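Local atomic coordinates of mutual gliding motility protein C (MglC) (Myxococcus xanthus DK 1622, PDB entry 7CT3), a protein that probably takes part in controlling cell polarity during gliding motility, as a Roadblock/LC7-domain protein that interacts with its paralog MglB. Residues 1-12 against 22-33; 61-71 against 83-91. One frame throughout, in Å; residues are numbered along the deposited sequence.

Both contacts lean on the same antiparallel sheet, whose neighbouring strands 17-24 and 90-97 join them directly: M23 N lies 2.9 Å from F91 O, a probable hydrogen bond. Contact 1 (1-12 against 22-33) lays the N-terminal helix over the edge strand 29-34, with buried F3, L7 and V11 inside, while R4 and the amino terminus at the exposed edge reach in to the buried D31. Contact 2 (61-71 against 83-91) lies farther from the chain centre and packs the loop after helix 44-61 on strands 79-87 and 90-97. Its buried apolar part, A61, L64, M83 and F91, gives way to waters, a sodium ion and the second subunit toward the surface.

Contact 1 (1-12 against 22-33); sequences MSFRTHLESVVN and VMGFDGISVDTF
R4 turns its CG anti to the backbone N (chi1 -165°) and bends at chi3, which carries the guanidinium to the carboxylate of D31, while F33, its CG likewise anti to N, lays its ring beneath E8. The arginine grips D31 side-on: NE donates to OD1 at 2.8 Å and NH1 to the same atom at 2.9 Å. Both reach the syn side of that oxygen, and OD1 lies near the guanidinium plane, although the two flat groups stand 74° apart. The backbone N of T32 gives OD1 a third hydrogen bond from the anti side. The other oxygen, OD2, faces the N-terminal amine, with M1 N 3.4 Å away in a long salt bridge, so the carboxylate joins two positive groups and is probably kept ionised by them. Were D31 replaced by an alanine, R4 and the amino terminus would probably lose their shared counter-charge and T32 N its side-chain acceptor.

Farther along, E8 CG sits over one face of the F33 ring, 3.7 Å from its centroid, in a CH-pi contact, and the carboxylate stacks nearly parallel to the ring. V11 CB touches F33 CD1 obliquely at 3.9 Å. On the inner side L7 CD1 packs against the backbone between D31 and T32, and V22 CG2 approaches both F3 and L7. The exposed V30 meets the edge of the F3 ring, its CG1 3.8 Å from CE2.

V30 and D31 both face V22 in a classic beta bulge. Helix 4-12 and strand 29-33 run 33° apart with axes 7.3 Å from each other, an alpha/beta packing in which the N-terminal helix of the Roadblock/LC7 domain covers one face of the antiparallel sheet beside helix 102-117.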
loop_
_atom_site.group_PDB
_atom_site.type_symbol
_atom_site.label_atom_id
_atom_site.label_comp_id
_atom_site.label_asym_id
_atom_site.label_seq_id
_atom_site.Cartn_x
_atom_site.Cartn_y
_atom_site.Cartn_z
HETATM N N MSE A 1 20.433 -0.401 -16.151
HETATM C CA MSE A 1 21.378 -1.560 -16.237
HETATM C C MSE A 1 22.305 -1.588 -15.025
HETATM O O MSE A 1 22.642 -2.663 -14.534
HETATM C CB MSE A 1 22.207 -1.497 -17.523
HETATM C CG MSE A 1 23.044 -2.732 -17.768
HETATM SE SE MSE A 1 21.893 -4.319 -17.828
HETATM C CE MSE A 1 21.798 -4.973 -19.672
ATOM N N SER A 2 22.734 -0.405 -14.571
ATOM C CA SER A 2 23.475 -0.288 -13.324
ATOM C C SER A 2 22.609 -0.735 -12.135
ATOM O O SER A 2 23.187 -1.010 -11.064
ATOM C CB SER A 2 23.976 1.118 -13.126
ATOM O OG SER A 2 24.910 1.468 -14.134
ATOM N N PHE A 3 21.284 -0.802 -12.311
ATOM C CA PHE A 3 20.300 -1.116 -11.241
ATOM C C PHE A 3 20.221 -2.618 -10.955
ATOM O O PHE A 3 19.840 -2.963 -9.830
ATOM C CB PHE A 3 18.871 -0.716 -11.623
ATOM C CG PHE A 3 18.686 0.703 -12.089
ATOM C CD1 PHE A 3 19.242 1.762 -11.390
ATOM C CD2 PHE A 3 17.919 0.978 -13.210
ATOM C CE1 PHE A 3 19.051 3.068 -11.815
ATOM C CE2 PHE A 3 17.732 2.284 -13.635
ATOM C CZ PHE A 3 18.298 3.325 -12.936
ATOM N N ARG A 4 20.470 -3.483 -11.944
ATOM C CA ARG A 4 19.931 -4.869 -11.889
ATOM C C ARG A 4 20.478 -5.620 -10.671
ATOM O O ARG A 4 19.704 -6.399 -10.091
ATOM C CB ARG A 4 20.174 -5.681 -13.161
ATOM C CG ARG A 4 19.302 -6.928 -13.184
ATOM C CD ARG A 4 19.284 -7.663 -14.494
ATOM N NE ARG A 4 18.807 -6.835 -15.589
ATOM C CZ ARG A 4 18.937 -7.157 -16.871
ATOM N NH1 ARG A 4 18.478 -6.348 -17.812
ATOM N NH2 ARG A 4 19.532 -8.286 -17.209
ATOM N N THR A 5 21.741 -5.406 -10.293
ATOM C CA THR A 5 22.361 -6.048 -9.098
ATOM C C THR A 5 21.500 -5.759 -7.857
ATOM O O THR A 5 21.311 -6.681 -7.033
ATOM C CB THR A 5 23.821 -5.613 -8.913
ATOM O OG1 THR A 5 24.366 -6.452 -7.897
ATOM C CG2 THR A 5 23.991 -4.161 -8.523
ATOM N N HIS A 6 20.980 -4.535 -7.734
ATOM C CA HIS A 6 20.132 -4.100 -6.590
ATOM C C HIS A 6 18.767 -4.795 -6.664
ATOM O O HIS A 6 18.280 -5.239 -5.611
ATOM C CB HIS A 6 20.008 -2.573 -6.556
ATOM C CG HIS A 6 21.321 -1.875 -6.459
ATOM N ND1 HIS A 6 22.244 -2.182 -5.480
ATOM C CD2 HIS A 6 21.870 -0.895 -7.207
ATOM C CE1 HIS A 6 23.307 -1.421 -5.629
ATOM N NE2 HIS A 6 23.104 -0.621 -6.681
ATOM N N LEU A 7 18.185 -4.894 -7.865
ATOM C CA LEU A 7 16.867 -5.549 -8.094
ATOM C C LEU A 7 16.991 -7.030 -7.727
ATOM O O LEU A 7 16.074 -7.557 -7.072
ATOM C CB LEU A 7 16.434 -5.379 -9.555
ATOM C CG LEU A 7 16.369 -3.945 -10.083
ATOM C CD1 LEU A 7 15.899 -3.928 -11.528
ATOM C CD2 LEU A 7 15.468 -3.074 -9.221
ATOM N N GLU A 8 18.097 -7.667 -8.116
ATOM C CA GLU A 8 18.362 -9.100 -7.822
ATOM C C GLU A 8 18.481 -9.284 -6.304
ATOM O O GLU A 8 17.913 -10.263 -5.786
ATOM C CB GLU A 8 19.613 -9.584 -8.557
ATOM C CG GLU A 8 19.973 -11.023 -8.230
ATOM C CD GLU A 8 21.124 -11.595 -9.035
ATOM O OE1 GLU A 8 21.863 -10.806 -9.652
ATOM O OE2 GLU A 8 21.276 -12.833 -9.036
ATOM N N SER A 9 19.180 -8.378 -5.616
ATOM C CA SER A 9 19.371 -8.421 -4.141
ATOM C C SER A 9 18.006 -8.415 -3.442
ATOM O O SER A 9 17.818 -9.211 -2.499
ATOM C CB SER A 9 20.241 -7.290 -3.668
ATOM O OG SER A 9 20.304 -7.271 -2.249
ATOM N N VAL A 10 17.074 -7.572 -3.897
ATOM C CA VAL A 10 15.713 -7.480 -3.288
ATOM C C VAL A 10 15.020 -8.840 -3.433
ATOM O O VAL A 10 14.567 -9.391 -2.416
ATOM C CB VAL A 10 14.872 -6.349 -3.907
ATOM C CG1 VAL A 10 13.439 -6.383 -3.399
ATOM C CG2 VAL A 10 15.489 -4.986 -3.645
ATOM N N VAL A 11 14.954 -9.369 -4.655
ATOM C CA VAL A 11 14.220 -10.635 -4.950
ATOM C C VAL A 11 14.851 -11.766 -4.126
ATOM O O VAL A 11 14.091 -12.573 -3.566
ATOM C CB VAL A 11 14.196 -10.932 -6.460
ATOM C CG1 VAL A 11 13.627 -12.311 -6.758
ATOM C CG2 VAL A 11 13.415 -9.864 -7.212
ATOM N N ASN A 12 16.180 -11.792 -4.020
ATOM C CA ASN A 12 16.929 -12.854 -3.295
ATOM C C ASN A 12 16.585 -12.809 -1.798
ATOM O O ASN A 12 16.514 -13.885 -1.189
ATOM C CB ASN A 12 18.437 -12.752 -3.544
ATOM C CG ASN A 12 18.852 -13.214 -4.926
ATOM O OD1 ASN A 12 18.078 -13.841 -5.649
ATOM N ND2 ASN A 12 20.088 -12.924 -5.300
ATOM N N VAL A 22 12.423 -1.261 -12.115
ATOM C CA VAL A 22 12.329 0.220 -12.254
ATOM C C VAL A 22 11.427 0.510 -13.451
ATOM O O VAL A 22 11.623 -0.025 -14.542
ATOM C CB VAL A 22 13.717 0.873 -12.366
ATOM C CG1 VAL A 22 13.619 2.370 -12.607
ATOM C CG2 VAL A 22 14.553 0.589 -11.126
HETATM N N MSE A 23 10.430 1.358 -13.200
HETATM C CA MSE A 23 9.383 1.684 -14.151
HETATM C C MSE A 23 9.341 3.204 -14.299
HETATM O O MSE A 23 9.539 3.921 -13.326
HETATM C CB MSE A 23 8.063 1.117 -13.614
HETATM C CG MSE A 23 6.818 1.617 -14.299
HETATM SE SE MSE A 23 6.537 0.667 -15.975
HETATM C CE MSE A 23 6.656 -1.244 -15.529
ATOM N N GLY A 24 9.098 3.693 -15.518
ATOM C CA GLY A 24 8.915 5.119 -15.737
ATOM C C GLY A 24 7.472 5.543 -15.514
ATOM O O GLY A 24 6.573 4.727 -15.754
ATOM N N PHE A 25 7.243 6.793 -15.104
ATOM C CA PHE A 25 5.891 7.410 -15.049
ATOM C C PHE A 25 5.326 7.544 -16.474
ATOM O O PHE A 25 4.101 7.712 -16.619
ATOM C CB PHE A 25 5.937 8.735 -14.287
ATOM C CG PHE A 25 6.210 8.575 -12.814
ATOM C CD1 PHE A 25 5.268 7.989 -11.981
ATOM C CD2 PHE A 25 7.413 8.987 -12.262
ATOM C CE1 PHE A 25 5.515 7.839 -10.624
ATOM C CE2 PHE A 25 7.658 8.835 -10.906
ATOM C CZ PHE A 25 6.710 8.261 -10.088
ATOM N N ASP A 26 6.177 7.435 -17.499
ATOM C CA ASP A 26 5.755 7.343 -18.926
ATOM C C ASP A 26 5.240 5.928 -19.241
ATOM O O ASP A 26 4.851 5.701 -20.393
ATOM C CB ASP A 26 6.880 7.761 -19.882
ATOM C CG ASP A 26 8.147 6.918 -19.839
ATOM O OD1 ASP A 26 8.214 5.962 -19.037
ATOM O OD2 ASP A 26 9.069 7.237 -20.612
ATOM N N GLY A 27 5.239 5.011 -18.264
ATOM C CA GLY A 27 4.694 3.645 -18.409
ATOM C C GLY A 27 5.650 2.704 -19.132
ATOM O O GLY A 27 5.208 1.614 -19.535
ATOM N N ILE A 28 6.916 3.089 -19.287
ATOM C CA ILE A 28 7.960 2.243 -19.940
ATOM C C ILE A 28 8.859 1.656 -18.847
ATOM O O ILE A 28 9.481 2.448 -18.112
ATOM C CB ILE A 28 8.753 3.054 -20.983
ATOM C CG1 ILE A 28 7.846 3.569 -22.107
ATOM C CG2 ILE A 28 9.927 2.248 -21.524
ATOM C CD1 ILE A 28 6.954 2.512 -22.720
ATOM N N SER A 29 8.908 0.322 -18.746
ATOM C CA SER A 29 9.816 -0.414 -17.829
ATOM C C SER A 29 11.263 -0.190 -18.280
ATOM O O SER A 29 11.524 -0.186 -19.505
ATOM C CB SER A 29 9.475 -1.883 -17.730
ATOM O OG SER A 29 9.432 -2.488 -19.013
ATOM N N VAL A 30 12.152 0.031 -17.317
ATOM C CA VAL A 30 13.594 0.340 -17.537
ATOM C C VAL A 30 14.415 -0.931 -17.302
ATOM O O VAL A 30 15.260 -1.243 -18.133
ATOM C CB VAL A 30 14.049 1.479 -16.607
ATOM C CG1 VAL A 30 15.541 1.735 -16.719
ATOM C CG2 VAL A 30 13.264 2.755 -16.866
ATOM N N ASP A 31 14.199 -1.614 -16.181
ATOM C CA ASP A 31 14.988 -2.816 -15.803
ATOM C C ASP A 31 14.152 -3.668 -14.848
ATOM O O ASP A 31 13.236 -3.124 -14.207
ATOM C CB ASP A 31 16.346 -2.428 -15.207
ATOM C CG ASP A 31 17.454 -3.441 -15.458
ATOM O OD1 ASP A 31 17.142 -4.561 -15.919
ATOM O OD2 ASP A 31 18.629 -3.098 -15.202
ATOM N N THR A 32 14.447 -4.966 -14.789
ATOM C CA THR A 32 13.768 -5.929 -13.887
ATOM C C THR A 32 14.745 -7.028 -13.481
ATOM O O THR A 32 15.762 -7.236 -14.192
ATOM C CB THR A 32 12.508 -6.531 -14.529
ATOM O OG1 THR A 32 11.652 -6.976 -13.477
ATOM C CG2 THR A 32 12.787 -7.691 -15.460
ATOM N N PHE A 33 14.433 -7.687 -12.367
ATOM C CA PHE A 33 14.918 -9.044 -12.023
ATOM C C PHE A 33 13.713 -9.874 -11.574
ATOM O O PHE A 33 13.030 -9.447 -10.630
ATOM C CB PHE A 33 16.003 -8.999 -10.948
ATOM C CG PHE A 33 16.629 -10.349 -10.725
ATOM C CD1 PHE A 33 16.045 -11.265 -9.863
ATOM C CD2 PHE A 33 17.753 -10.734 -11.441
ATOM C CE1 PHE A 33 16.600 -12.523 -9.688
ATOM C CE2 PHE A 33 18.310 -11.990 -11.259
ATOM C CZ PHE A 33 17.731 -12.883 -10.386
#

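Contact 2 (61-71 against 83-91); sequences AETLKTGTVSE and MRLVSPDYF. With NA (sodium ion), chain B.
Apolar packing joins A61 and L64 to the strands. A61 CB sits over the centre of the F91 ring, in a CH-pi contact 3.6 Å from the centroid, and touches SE of selenomethionine M83. L64 puts CD1 against F91 CB and M83 CB, and its CB against L85 CB at 4.1 Å.

The charged pair is held weakly. R84 NH2 reaches E71 OE2 at 3.4 Å, a weak hydrogen bond within a salt bridge, with carboxylate and guanidinium planes 74° apart and E71 CB over one guanidinium face. E71 OE1 forms a salt bridge with R106 of the same chain and a hydrogen bond with N75 of the second subunit, whose strand continues the sheet.

Waters bridge the segments too: one joins E71 OE2 and R84 NE, another links S70 O to L85 N, and a third ties K65 NZ to P88 O.

Sodium is held by three backbone carbonyls, L64 O at 2.3 Å, T66 O at 2.4 Å and V69 O at 2.2 Å, plus two waters.

Neutral carbonyls suit a hard monovalent ion, which probably helps hold the loop at 64-69 in shape, while waters supplement the weak ion pair near the subunit interface.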
loop_
_atom_site.group_PDB
_atom_site.type_symbol
_atom_site.label_atom_id
_atom_site.label_comp_id
_atom_site.label_asym_id
_atom_site.label_seq_id
_atom_site.Cartn_x
_atom_site.Cartn_y
_atom_site.Cartn_z
ATOM N N ALA A 61 1.295 5.059 -8.360
ATOM C CA ALA A 61 2.719 5.459 -8.246
ATOM C C ALA A 61 2.860 6.983 -8.367
ATOM O O ALA A 61 3.770 7.543 -7.732
ATOM C CB ALA A 61 3.545 4.742 -9.287
ATOM N N GLU A 62 1.988 7.639 -9.135
ATOM C CA GLU A 62 2.011 9.118 -9.318
ATOM C C GLU A 62 2.033 9.821 -7.952
ATOM O O GLU A 62 2.678 10.880 -7.844
ATOM C CB GLU A 62 0.818 9.563 -10.163
ATOM C CG GLU A 62 0.962 9.198 -11.629
ATOM C CD GLU A 62 1.776 10.176 -12.461
ATOM O OE1 GLU A 62 2.075 11.285 -11.967
ATOM O OE2 GLU A 62 2.109 9.827 -13.603
ATOM N N THR A 63 1.379 9.259 -6.933
ATOM C CA THR A 63 1.285 9.876 -5.579
ATOM C C THR A 63 2.682 10.000 -4.951
ATOM O O THR A 63 2.864 10.909 -4.116
ATOM C CB THR A 63 0.299 9.128 -4.672
ATOM O OG1 THR A 63 0.799 7.823 -4.380
ATOM C CG2 THR A 63 -1.089 9.027 -5.269
ATOM N N LEU A 64 3.645 9.157 -5.345
ATOM C CA LEU A 64 5.041 9.200 -4.820
ATOM C C LEU A 64 5.711 10.549 -5.108
ATOM O O LEU A 64 6.660 10.887 -4.384
ATOM C CB LEU A 64 5.865 8.076 -5.447
ATOM C CG LEU A 64 5.534 6.666 -4.971
ATOM C CD1 LEU A 64 6.116 5.635 -5.925
ATOM C CD2 LEU A 64 6.049 6.449 -3.555
ATOM N N LYS A 65 5.276 11.270 -6.142
ATOM C CA LYS A 65 5.867 12.579 -6.533
ATOM C C LYS A 65 5.537 13.665 -5.499
ATOM O O LYS A 65 6.221 14.704 -5.519
ATOM C CB LYS A 65 5.369 12.999 -7.917
ATOM C CG LYS A 65 5.840 12.109 -9.055
ATOM C CD LYS A 65 5.539 12.694 -10.415
ATOM C CE LYS A 65 5.279 11.635 -11.457
ATOM N NZ LYS A 65 4.769 12.218 -12.718
ATOM N N THR A 66 4.528 13.465 -4.648
ATOM C CA THR A 66 4.188 14.412 -3.553
ATOM C C THR A 66 5.206 14.233 -2.425
ATOM O O THR A 66 5.611 13.085 -2.191
ATOM C CB THR A 66 2.761 14.216 -3.029
ATOM O OG1 THR A 66 2.725 12.973 -2.333
ATOM C CG2 THR A 66 1.718 14.239 -4.120
ATOM N N GLY A 67 5.588 15.328 -1.766
ATOM C CA GLY A 67 6.613 15.343 -0.704
ATOM C C GLY A 67 6.312 14.352 0.409
ATOM O O GLY A 67 7.247 13.671 0.857
ATOM N N THR A 68 5.050 14.241 0.828
ATOM C CA THR A 68 4.649 13.471 2.039
ATOM C C THR A 68 4.647 11.966 1.756
ATOM O O THR A 68 4.992 11.202 2.673
ATOM C CB THR A 68 3.280 13.918 2.563
ATOM O OG1 THR A 68 3.349 15.323 2.811
ATOM C CG2 THR A 68 2.875 13.193 3.828
ATOM N N VAL A 69 4.252 11.550 0.552
ATOM C CA VAL A 69 4.113 10.108 0.192
ATOM C C VAL A 69 5.512 9.533 -0.059
ATOM O O VAL A 69 6.229 10.064 -0.936
ATOM C CB VAL A 69 3.185 9.911 -1.019
ATOM C CG1 VAL A 69 3.111 8.451 -1.432
ATOM C CG2 VAL A 69 1.790 10.463 -0.753
ATOM N N SER A 70 5.889 8.492 0.688
ATOM C CA SER A 70 7.207 7.817 0.570
ATOM C C SER A 70 7.051 6.390 0.017
ATOM O O SER A 70 8.025 5.880 -0.555
ATOM C CB SER A 70 7.923 7.831 1.891
ATOM O OG SER A 70 7.148 7.178 2.879
ATOM N N GLU A 71 5.881 5.762 0.169
ATOM C CA GLU A 71 5.686 4.326 -0.165
ATOM C C GLU A 71 4.219 4.080 -0.539
ATOM O O GLU A 71 3.325 4.602 0.152
ATOM C CB GLU A 71 6.165 3.508 1.034
ATOM C CG GLU A 71 6.040 2.005 0.909
ATOM C CD GLU A 71 6.226 1.337 2.267
ATOM O OE1 GLU A 71 5.300 1.428 3.093
ATOM O OE2 GLU A 71 7.314 0.783 2.522
HETATM N N MSE A 83 6.100 0.175 -3.665
HETATM C CA MSE A 83 6.721 1.087 -4.608
HETATM C C MSE A 83 7.313 2.278 -3.863
HETATM O O MSE A 83 6.710 2.767 -2.909
HETATM C CB MSE A 83 5.687 1.571 -5.625
HETATM C CG MSE A 83 5.153 0.484 -6.511
HETATM SE SE MSE A 83 3.681 1.179 -7.567
HETATM C CE MSE A 83 2.137 0.981 -6.374
ATOM N N ARG A 84 8.484 2.728 -4.334
ATOM C CA ARG A 84 9.146 3.920 -3.826
ATOM C C ARG A 84 9.682 4.747 -5.000
ATOM O O ARG A 84 9.949 4.170 -6.073
ATOM C CB ARG A 84 10.302 3.558 -2.887
ATOM C CG ARG A 84 9.854 2.986 -1.551
ATOM C CD ARG A 84 10.986 2.827 -0.555
ATOM N NE ARG A 84 10.395 2.630 0.758
ATOM C CZ ARG A 84 10.210 3.574 1.677
ATOM N NH1 ARG A 84 10.634 4.812 1.486
ATOM N NH2 ARG A 84 9.622 3.258 2.812
ATOM N N LEU A 85 9.844 6.053 -4.786
ATOM C CA LEU A 85 10.345 7.013 -5.800
ATOM C C LEU A 85 11.863 6.862 -5.936
ATOM O O LEU A 85 12.547 6.803 -4.907
ATOM C CB LEU A 85 9.972 8.433 -5.363
ATOM C CG LEU A 85 10.149 9.508 -6.430
ATOM C CD1 LEU A 85 9.184 9.281 -7.584
ATOM C CD2 LEU A 85 9.957 10.892 -5.830
ATOM N N VAL A 86 12.376 6.813 -7.165
ATOM C CA VAL A 86 13.849 6.794 -7.410
ATOM C C VAL A 86 14.280 8.081 -8.131
ATOM O O VAL A 86 15.440 8.474 -7.950
ATOM C CB VAL A 86 14.307 5.513 -8.133
ATOM C CG1 VAL A 86 14.328 4.321 -7.188
ATOM C CG2 VAL A 86 13.464 5.200 -9.346
ATOM N N SER A 87 13.398 8.729 -8.896
ATOM C CA SER A 87 13.664 10.049 -9.530
ATOM C C SER A 87 12.346 10.680 -9.967
ATOM O O SER A 87 11.303 10.038 -9.903
ATOM C CB SER A 87 14.642 9.910 -10.681
ATOM O OG SER A 87 13.985 9.521 -11.876
ATOM N N PRO A 88 12.330 11.952 -10.427
ATOM C CA PRO A 88 11.093 12.555 -10.926
ATOM C C PRO A 88 10.442 11.748 -12.064
ATOM O O PRO A 88 9.259 11.927 -12.282
ATOM C CB PRO A 88 11.539 13.944 -11.415
ATOM C CG PRO A 88 12.797 14.233 -10.616
ATOM C CD PRO A 88 13.468 12.884 -10.460
ATOM N N ASP A 89 11.204 10.875 -12.736
ATOM C CA ASP A 89 10.757 10.118 -13.937
ATOM C C ASP A 89 10.560 8.624 -13.640
ATOM O O ASP A 89 9.915 7.964 -14.475
ATOM C CB ASP A 89 11.761 10.266 -15.084
ATOM C CG ASP A 89 11.959 11.695 -15.561
ATOM O OD1 ASP A 89 10.972 12.463 -15.564
ATOM O OD2 ASP A 89 13.100 12.029 -15.923
ATOM N N TYR A 90 11.083 8.094 -12.526
ATOM C CA TYR A 90 11.173 6.628 -12.287
ATOM C C TYR A 90 10.754 6.252 -10.862
ATOM O O TYR A 90 11.040 6.997 -9.894
ATOM C CB TYR A 90 12.593 6.129 -12.555
ATOM C CG TYR A 90 13.087 6.404 -13.951
ATOM C CD1 TYR A 90 12.468 5.832 -15.051
ATOM C CD2 TYR A 90 14.164 7.244 -14.176
ATOM C CE1 TYR A 90 12.904 6.094 -16.339
ATOM C CE2 TYR A 90 14.617 7.511 -15.458
ATOM C CZ TYR A 90 13.985 6.931 -16.546
ATOM O OH TYR A 90 14.423 7.186 -17.813
ATOM N N PHE A 91 10.121 5.086 -10.735
ATOM C CA PHE A 91 9.822 4.452 -9.428
ATOM C C PHE A 91 10.301 3.000 -9.440
ATOM O O PHE A 91 10.487 2.393 -10.509
ATOM C CB PHE A 91 8.344 4.566 -9.058
ATOM C CG PHE A 91 7.360 3.919 -9.996
ATOM C CD1 PHE A 91 6.910 4.593 -11.123
ATOM C CD2 PHE A 91 6.845 2.657 -9.728
ATOM C CE1 PHE A 91 5.984 4.012 -11.972
ATOM C CE2 PHE A 91 5.908 2.083 -10.575
ATOM C CZ PHE A 91 5.481 2.762 -11.695
HETATM NA NA NA B . 7.379 11.439 -2.263
HETATM O O HOH W 1 7.416 12.203 -14.605
HETATM O O HOH W 2 9.652 7.093 -2.080
HETATM O O HOH W 3 8.824 5.295 4.497
HETATM O O HOH W 4 9.321 0.138 1.254
HETATM O O HOH W 5 8.788 0.818 4.762
HETATM O O HOH W 6 8.872 13.195 -3.161
HETATM O O HOH W 7 9.259 9.976 -2.091
#